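Local coordinates for phytase (Debaryomyces castellii, PDB 2GFI), which hydrolyses phytate (inositol hexakisphosphate), probably starting at the 3-phosphate, as a histidine acid phosphatase, at residues 31-43 / 254-266. Numbering follows the deposited sequence.
Sequences YNIIRFLGGAAPY and NLFGYCAYELNVK
Ala41, just past the type I' turn from Leu37 to Ala40, comes down on Ala260 with the CA atoms 4.4 Å apart, where the loop 31-43 meets one side of helix 249-266. The small methyls let the backbones come this close: Ala260 CB lies 3.6 Å from Ala40 CB and also touches Ala41 CB. Leu37 reaches along the helix; its CD1 touches both Ala260 CB and the sulfur of Cys259, which is disulfide-bonded to Cys272, while its CD2 lies 3.6 Å from Phe256 O. Leu263, with CG anti to the backbone N (chi1 178°), extends toward the loop; its CD2 meets Pro42 CD at 3.6 Å, the two side chains crossing at about a right angle, and also touches Ile33 CG2 and Ala41 CB. Tyr261 curls back so that its CE2 is 3.5 Å from Ala40 CB, which stands off the ring plane near the rim, with Ala40 O over the same face. The one hydrogen bond between the segments runs from Asn264 ND2 to Ala40 O, 2.7 Å, the donor nearly in line with the C=O (162°) but the oxygen tilted from the amide plane. The same ND2 also donates to Arg73 O, and Ala40 O accepts from Gln371 NE2 as well. Asn264 OD1 lies 3.1 Å from Pro42 N, which has no hydrogen to offer, and as near to its CD. A leucine in place of Asn264 would probably cost Ala40 O one of its two donors and leave Arg73 O without this amide. Beside small apolar side chains packed on the helix, the Asn264 amide thus ties to it both the turn and the backbone of the RHGxRxP motif, which carries the predicted nucleophile His70 and probably gains steadiness from this link.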
ATOM      1  N   TYR A  31      -4.325  12.995   3.087  1.00 16.31           N
ATOM      2  CA  TYR A  31      -5.762  12.778   3.248  1.00 17.23           C
ATOM      3  C   TYR A  31      -6.102  12.005   4.518  1.00 17.30           C
ATOM      4  O   TYR A  31      -7.242  11.666   4.749  1.00 17.74           O
ATOM      5  CB  TYR A  31      -6.318  12.015   2.049  1.00 16.69           C
ATOM      6  CG  TYR A  31      -6.291  12.778   0.760  1.00 17.37           C
ATOM      7  CD1 TYR A  31      -7.079  13.906   0.574  1.00 17.14           C
ATOM      8  CD2 TYR A  31      -5.485  12.346  -0.311  1.00 19.17           C
ATOM      9  CE1 TYR A  31      -7.072  14.588  -0.642  1.00 17.85           C
ATOM     10  CE2 TYR A  31      -5.484  12.993  -1.519  1.00 17.56           C
ATOM     11  CZ  TYR A  31      -6.282  14.106  -1.675  1.00 17.77           C
ATOM     12  OH  TYR A  31      -6.260  14.753  -2.869  1.00 20.49           O
ATOM     13  N   ASN A  32      -5.106  11.696   5.313  1.00 16.98           N
ATOM     14  CA  ASN A  32      -5.346  10.953   6.498  1.00 17.74           C
ATOM     15  C   ASN A  32      -6.171  11.770   7.514  1.00 18.09           C
ATOM     16  O   ASN A  32      -5.755  12.865   7.907  1.00 18.49           O
ATOM     17  CB  ASN A  32      -4.018  10.446   7.093  1.00 17.48           C
ATOM     18  CG  ASN A  32      -4.238   9.347   8.100  1.00 17.37           C
ATOM     19  OD1 ASN A  32      -4.955   9.547   9.080  1.00 18.71           O
ATOM     20  ND2 ASN A  32      -3.655   8.170   7.861  1.00 13.45           N
ATOM     21  N   ILE A  33      -7.320  11.205   7.910  1.00 17.63           N
ATOM     22  CA  ILE A  33      -8.319  11.792   8.814  1.00 17.44           C
ATOM     23  C   ILE A  33      -7.646  12.228  10.138  1.00 17.41           C
ATOM     24  O   ILE A  33      -7.927  13.309  10.673  1.00 17.23           O
ATOM     25  CB  ILE A  33      -9.502  10.728   8.993  1.00 17.76           C
ATOM     26  CG1 ILE A  33     -10.809  11.271   9.619  1.00 19.62           C
ATOM     27  CG2 ILE A  33      -9.093   9.549   9.797  1.00 16.32           C
ATOM     28  CD1 ILE A  33     -10.932  12.715   9.527  1.00 24.15           C
ATOM     29  N   ILE A  34      -6.732  11.394  10.651  1.00 16.43           N
ATOM     30  CA  ILE A  34      -6.005  11.727  11.854  1.00 16.03           C
ATOM     31  C   ILE A  34      -5.407  13.132  11.817  1.00 17.23           C
ATOM     32  O   ILE A  34      -5.424  13.836  12.842  1.00 17.02           O
ATOM     33  CB  ILE A  34      -4.922  10.689  12.154  1.00 15.52           C
ATOM     34  CG1 ILE A  34      -5.562   9.322  12.339  1.00 13.88           C
ATOM     35  CG2 ILE A  34      -4.143  11.079  13.410  1.00 14.25           C
ATOM     36  CD1 ILE A  34      -4.576   8.203  12.524  1.00 14.52           C
ATOM     37  N   ARG A  35      -4.897  13.546  10.660  1.00 18.00           N
ATOM     38  CA  ARG A  35      -4.180  14.801  10.597  1.00 19.86           C
ATOM     39  C   ARG A  35      -5.123  15.988  10.780  1.00 20.08           C
ATOM     40  O   ARG A  35      -4.655  17.093  11.018  1.00 20.28           O
ATOM     41  CB  ARG A  35      -3.269  14.921   9.334  1.00 19.97           C
ATOM     42  CG  ARG A  35      -2.059  13.953   9.407  1.00 21.79           C
ATOM     43  CD  ARG A  35      -0.632  14.492   9.048  1.00 20.10           C
ATOM     44  NE  ARG A  35       0.354  13.381   8.951  1.00 20.05           N
ATOM     45  CZ  ARG A  35       0.252  12.415   7.995  1.00 23.56           C
ATOM     46  NH1 ARG A  35      -0.770  12.471   7.112  1.00 21.23           N
ATOM     47  NH2 ARG A  35       1.137  11.409   7.896  1.00 19.76           N
ATOM     48  N   PHE A  36      -6.437  15.741  10.706  1.00 20.47           N
ATOM     49  CA  PHE A  36      -7.431  16.811  10.848  1.00 20.43           C
ATOM     50  C   PHE A  36      -8.170  16.769  12.159  1.00 21.03           C
ATOM     51  O   PHE A  36      -9.051  17.624  12.407  1.00 20.34           O
ATOM     52  CB  PHE A  36      -8.419  16.798   9.685  1.00 20.73           C
ATOM     53  CG  PHE A  36      -7.742  16.792   8.362  1.00 19.98           C
ATOM     54  CD1 PHE A  36      -6.848  17.802   8.036  1.00 18.06           C
ATOM     55  CD2 PHE A  36      -7.928  15.741   7.484  1.00 21.62           C
ATOM     56  CE1 PHE A  36      -6.164  17.780   6.844  1.00 20.89           C
ATOM     57  CE2 PHE A  36      -7.247  15.721   6.265  1.00 22.70           C
ATOM     58  CZ  PHE A  36      -6.358  16.729   5.955  1.00 21.82           C
ATOM     59  N   LEU A  37      -7.814  15.788  12.998  1.00 20.48           N
ATOM     60  CA  LEU A  37      -8.559  15.574  14.255  1.00 20.48           C
ATOM     61  C   LEU A  37      -7.861  16.137  15.479  1.00 20.38           C
ATOM     62  O   LEU A  37      -8.231  15.817  16.597  1.00 19.78           O
ATOM     63  CB  LEU A  37      -8.967  14.109  14.440  1.00 19.82           C
ATOM     64  CG  LEU A  37      -9.980  13.686  13.369  1.00 18.95           C
ATOM     65  CD1 LEU A  37     -10.249  12.183  13.418  1.00 16.72           C
ATOM     66  CD2 LEU A  37     -11.243  14.492  13.526  1.00 16.58           C
ATOM     67  N   GLY A  38      -6.854  16.983  15.244  1.00 20.44           N
ATOM     68  CA  GLY A  38      -6.279  17.807  16.311  1.00 20.80           C
ATOM     69  C   GLY A  38      -5.473  17.081  17.385  1.00 20.84           C
ATOM     70  O   GLY A  38      -5.319  17.594  18.476  1.00 20.61           O
ATOM     71  N   GLY A  39      -4.951  15.889  17.080  1.00 20.71           N
ATOM     72  CA  GLY A  39      -4.236  15.096  18.085  1.00 19.46           C
ATOM     73  C   GLY A  39      -5.125  14.177  18.905  1.00 18.98           C
ATOM     74  O   GLY A  39      -4.638  13.449  19.761  1.00 19.86           O
ATOM     75  N   ALA A  40      -6.422  14.167  18.643  1.00 18.31           N
ATOM     76  CA  ALA A  40      -7.346  13.359  19.439  1.00 18.23           C
ATOM     77  C   ALA A  40      -7.415  11.937  18.931  1.00 18.52           C
ATOM     78  O   ALA A  40      -7.707  11.004  19.690  1.00 20.00           O
ATOM     79  CB  ALA A  40      -8.755  13.983  19.416  1.00 17.76           C
ATOM     80  N   ALA A  41      -7.206  11.783  17.625  1.00 18.02           N
ATOM     81  CA  ALA A  41      -7.386  10.518  16.947  1.00 17.14           C
ATOM     82  C   ALA A  41      -6.087   9.677  17.134  1.00 16.65           C
ATOM     83  O   ALA A  41      -5.180  10.123  17.846  1.00 16.06           O
ATOM     84  CB  ALA A  41      -7.734  10.763  15.474  1.00 16.37           C
ATOM     85  N   PRO A  42      -5.990   8.474  16.552  1.00 15.83           N
ATOM     86  CA  PRO A  42      -4.811   7.642  16.776  1.00 15.72           C
ATOM     87  C   PRO A  42      -3.462   8.282  16.383  1.00 16.13           C
ATOM     88  O   PRO A  42      -3.417   9.303  15.664  1.00 14.87           O
ATOM     89  CB  PRO A  42      -5.109   6.366  15.966  1.00 15.16           C
ATOM     90  CG  PRO A  42      -6.638   6.306  15.973  1.00 16.58           C
ATOM     91  CD  PRO A  42      -7.002   7.769  15.745  1.00 16.47           C
ATOM     92  N   TYR A  43      -2.380   7.660  16.869  1.00 16.38           N
ATOM     93  CA  TYR A  43      -1.039   8.061  16.498  1.00 16.42           C
ATOM     94  C   TYR A  43      -0.895   8.148  14.986  1.00 16.48           C
ATOM     95  O   TYR A  43      -1.440   7.312  14.243  1.00 16.29           O
ATOM     96  CB  TYR A  43      -0.008   7.036  17.010  1.00 17.03           C
ATOM     97  CG  TYR A  43       1.391   7.453  16.668  1.00 15.47           C
ATOM     98  CD1 TYR A  43       1.937   8.610  17.206  1.00 13.39           C
ATOM     99  CD2 TYR A  43       2.157   6.710  15.778  1.00 14.93           C
ATOM    100  CE1 TYR A  43       3.221   9.005  16.875  1.00 13.50           C
ATOM    101  CE2 TYR A  43       3.439   7.090  15.454  1.00 14.26           C
ATOM    102  CZ  TYR A  43       3.961   8.233  15.990  1.00 15.63           C
ATOM    103  OH  TYR A  43       5.257   8.602  15.621  1.00 19.79           O
ATOM    104  N   ASN A 254     -18.242  19.498  18.291  1.00 23.21           N
ATOM    105  CA  ASN A 254     -17.927  18.380  19.163  1.00 22.15           C
ATOM    106  C   ASN A 254     -17.990  17.035  18.471  1.00 20.66           C
ATOM    107  O   ASN A 254     -17.433  16.041  18.923  1.00 20.09           O
ATOM    108  CB  ASN A 254     -18.879  18.416  20.363  1.00 23.43           C
ATOM    109  CG  ASN A 254     -18.470  19.460  21.369  1.00 24.48           C
ATOM    110  OD1 ASN A 254     -19.302  20.076  22.046  1.00 25.86           O
ATOM    111  ND2 ASN A 254     -17.174  19.679  21.465  1.00 24.76           N
ATOM    112  N   LEU A 255     -18.621  16.997  17.321  1.00 19.78           N
ATOM    113  CA  LEU A 255     -18.763  15.737  16.645  1.00 18.63           C
ATOM    114  C   LEU A 255     -17.447  15.356  15.971  1.00 18.22           C
ATOM    115  O   LEU A 255     -17.212  14.183  15.678  1.00 17.54           O
ATOM    116  CB  LEU A 255     -19.939  15.787  15.670  1.00 18.80           C
ATOM    117  CG  LEU A 255     -21.331  15.814  16.262  1.00 17.92           C
ATOM    118  CD1 LEU A 255     -22.407  15.829  15.108  1.00 15.65           C
ATOM    119  CD2 LEU A 255     -21.492  14.616  17.169  1.00 16.32           C
ATOM    120  N   PHE A 256     -16.590  16.351  15.733  1.00 18.18           N
ATOM    121  CA  PHE A 256     -15.200  16.064  15.298  1.00 18.08           C
ATOM    122  C   PHE A 256     -14.432  15.288  16.323  1.00 17.18           C
ATOM    123  O   PHE A 256     -13.851  14.263  15.978  1.00 18.53           O
ATOM    124  CB  PHE A 256     -14.402  17.321  14.932  1.00 17.60           C
ATOM    125  CG  PHE A 256     -14.866  17.972  13.699  1.00 16.91           C
ATOM    126  CD1 PHE A 256     -14.438  17.511  12.458  1.00 17.71           C
ATOM    127  CD2 PHE A 256     -15.748  19.056  13.764  1.00 16.30           C
ATOM    128  CE1 PHE A 256     -14.883  18.147  11.282  1.00 18.64           C
ATOM    129  CE2 PHE A 256     -16.191  19.688  12.627  1.00 18.11           C
ATOM    130  CZ  PHE A 256     -15.757  19.237  11.371  1.00 18.96           C
ATOM    131  N   GLY A 257     -14.440  15.748  17.577  1.00 16.74           N
ATOM    132  CA  GLY A 257     -13.820  14.983  18.669  1.00 17.11           C
ATOM    133  C   GLY A 257     -14.515  13.631  18.855  1.00 18.08           C
ATOM    134  O   GLY A 257     -13.881  12.592  19.100  1.00 19.68           O
ATOM    135  N   TYR A 258     -15.829  13.626  18.741  1.00 17.38           N
ATOM    136  CA  TYR A 258     -16.591  12.405  18.879  1.00 17.85           C
ATOM    137  C   TYR A 258     -16.070  11.386  17.850  1.00 18.52           C
ATOM    138  O   TYR A 258     -15.791  10.239  18.185  1.00 19.48           O
ATOM    139  CB  TYR A 258     -18.072  12.766  18.639  1.00 16.95           C
ATOM    140  CG  TYR A 258     -19.075  11.694  18.977  1.00 17.72           C
ATOM    141  CD1 TYR A 258     -20.090  11.932  19.931  1.00 18.18           C
ATOM    142  CD2 TYR A 258     -19.047  10.443  18.335  1.00 16.08           C
ATOM    143  CE1 TYR A 258     -21.037  10.965  20.228  1.00 16.15           C
ATOM    144  CE2 TYR A 258     -19.985   9.485  18.621  1.00 16.03           C
ATOM    145  CZ  TYR A 258     -20.981   9.745  19.572  1.00 16.61           C
ATOM    146  OH  TYR A 258     -21.903   8.756  19.870  1.00 17.29           O
ATOM    147  N   CYS A 259     -15.960  11.823  16.590  1.00 18.70           N
ATOM    148  CA  CYS A 259     -15.353  11.043  15.522  1.00 19.19           C
ATOM    149  C   CYS A 259     -13.952  10.515  15.942  1.00 18.65           C
ATOM    150  O   CYS A 259     -13.686   9.314  15.897  1.00 17.94           O
ATOM    151  CB  CYS A 259     -15.257  11.921  14.255  1.00 19.06           C
ATOM    152  SG  CYS A 259     -13.948  11.493  13.095  1.00 21.03           S
ATOM    153  N   ALA A 260     -13.089  11.435  16.383  1.00 18.43           N
ATOM    154  CA  ALA A 260     -11.718  11.082  16.778  1.00 17.53           C
ATOM    155  C   ALA A 260     -11.732  10.057  17.882  1.00 16.96           C
ATOM    156  O   ALA A 260     -11.049   9.055  17.789  1.00 16.94           O
ATOM    157  CB  ALA A 260     -10.947  12.302  17.170  1.00 17.18           C
ATOM    158  N   TYR A 261     -12.541  10.300  18.917  1.00 17.24           N
ATOM    159  CA  TYR A 261     -12.680   9.347  20.008  1.00 17.27           C
ATOM    160  C   TYR A 261     -13.359   8.049  19.701  1.00 17.36           C
ATOM    161  O   TYR A 261     -12.925   7.038  20.198  1.00 18.33           O
ATOM    162  CB  TYR A 261     -13.201  10.027  21.287  1.00 18.57           C
ATOM    163  CG  TYR A 261     -12.078  10.856  21.797  1.00 17.71           C
ATOM    164  CD1 TYR A 261     -11.011  10.252  22.438  1.00 15.79           C
ATOM    165  CD2 TYR A 261     -12.023  12.215  21.532  1.00 20.06           C
ATOM    166  CE1 TYR A 261      -9.935  10.980  22.858  1.00 17.57           C
ATOM    167  CE2 TYR A 261     -10.938  12.972  21.966  1.00 22.23           C
ATOM    168  CZ  TYR A 261      -9.900  12.327  22.628  1.00 18.93           C
ATOM    169  OH  TYR A 261      -8.811  13.037  23.045  1.00 21.77           O
ATOM    170  N   GLU A 262     -14.417   8.046  18.895  1.00 17.33           N
ATOM    171  CA  GLU A 262     -15.043   6.789  18.532  1.00 17.90           C
ATOM    172  C   GLU A 262     -14.105   5.929  17.674  1.00 17.93           C
ATOM    173  O   GLU A 262     -14.082   4.678  17.781  1.00 16.79           O
ATOM    174  CB  GLU A 262     -16.335   7.046  17.754  1.00 19.08           C
ATOM    175  CG  GLU A 262     -17.134   5.769  17.540  1.00 20.24           C
ATOM    176  CD  GLU A 262     -18.532   6.065  17.046  1.00 23.46           C
ATOM    177  OE1 GLU A 262     -18.677   6.849  16.082  1.00 25.87           O
ATOM    178  OE2 GLU A 262     -19.486   5.512  17.628  1.00 27.11           O
ATOM    179  N   LEU A 263     -13.348   6.605  16.808  1.00 17.69           N
ATOM    180  CA  LEU A 263     -12.264   5.960  16.080  1.00 18.55           C
ATOM    181  C   LEU A 263     -11.259   5.298  17.056  1.00 18.74           C
ATOM    182  O   LEU A 263     -11.004   4.095  16.950  1.00 18.98           O
ATOM    183  CB  LEU A 263     -11.580   6.985  15.152  1.00 18.29           C
ATOM    184  CG  LEU A 263     -10.366   6.529  14.326  1.00 19.39           C
ATOM    185  CD1 LEU A 263     -10.723   5.399  13.358  1.00 18.54           C
ATOM    186  CD2 LEU A 263      -9.879   7.736  13.526  1.00 19.49           C
ATOM    187  N   ASN A 264     -10.740   6.059  18.024  1.00 18.18           N
ATOM    188  CA  ASN A 264      -9.870   5.492  19.064  1.00 18.85           C
ATOM    189  C   ASN A 264     -10.521   4.296  19.742  1.00 18.75           C
ATOM    190  O   ASN A 264      -9.931   3.226  19.871  1.00 19.43           O
ATOM    191  CB  ASN A 264      -9.581   6.522  20.158  1.00 18.75           C
ATOM    192  CG  ASN A 264      -8.671   7.593  19.716  1.00 17.86           C
ATOM    193  OD1 ASN A 264      -8.161   7.559  18.601  1.00 19.03           O
ATOM    194  ND2 ASN A 264      -8.438   8.562  20.589  1.00 15.89           N
ATOM    195  N   VAL A 265     -11.760   4.474  20.154  1.00 18.59           N
ATOM    196  CA  VAL A 265     -12.407   3.465  20.979  1.00 17.97           C
ATOM    197  C   VAL A 265     -12.853   2.232  20.216  1.00 18.69           C
ATOM    198  O   VAL A 265     -12.665   1.111  20.686  1.00 19.60           O
ATOM    199  CB  VAL A 265     -13.566   4.088  21.792  1.00 17.24           C
ATOM    200  CG1 VAL A 265     -14.413   2.978  22.452  1.00 16.18           C
ATOM    201  CG2 VAL A 265     -12.994   5.068  22.829  1.00 14.40           C
ATOM    202  N   LYS A 266     -13.469   2.444  19.060  1.00 19.41           N
ATOM    203  CA  LYS A 266     -14.128   1.391  18.289  1.00 20.54           C
ATOM    204  C   LYS A 266     -13.298   0.925  17.094  1.00 20.61           C
ATOM    205  O   LYS A 266     -13.515  -0.174  16.578  1.00 21.41           O
ATOM    206  CB  LYS A 266     -15.470   1.905  17.753  1.00 20.29           C
ATOM    207  CG  LYS A 266     -16.442   2.408  18.834  1.00 25.18           C
ATOM    208  CD  LYS A 266     -16.923   1.294  19.776  1.00 30.64           C
ATOM    209  CE  LYS A 266     -17.841   0.312  19.058  1.00 32.59           C
ATOM    210  NZ  LYS A 266     -18.465  -0.541  20.141  1.00 43.82           N
TER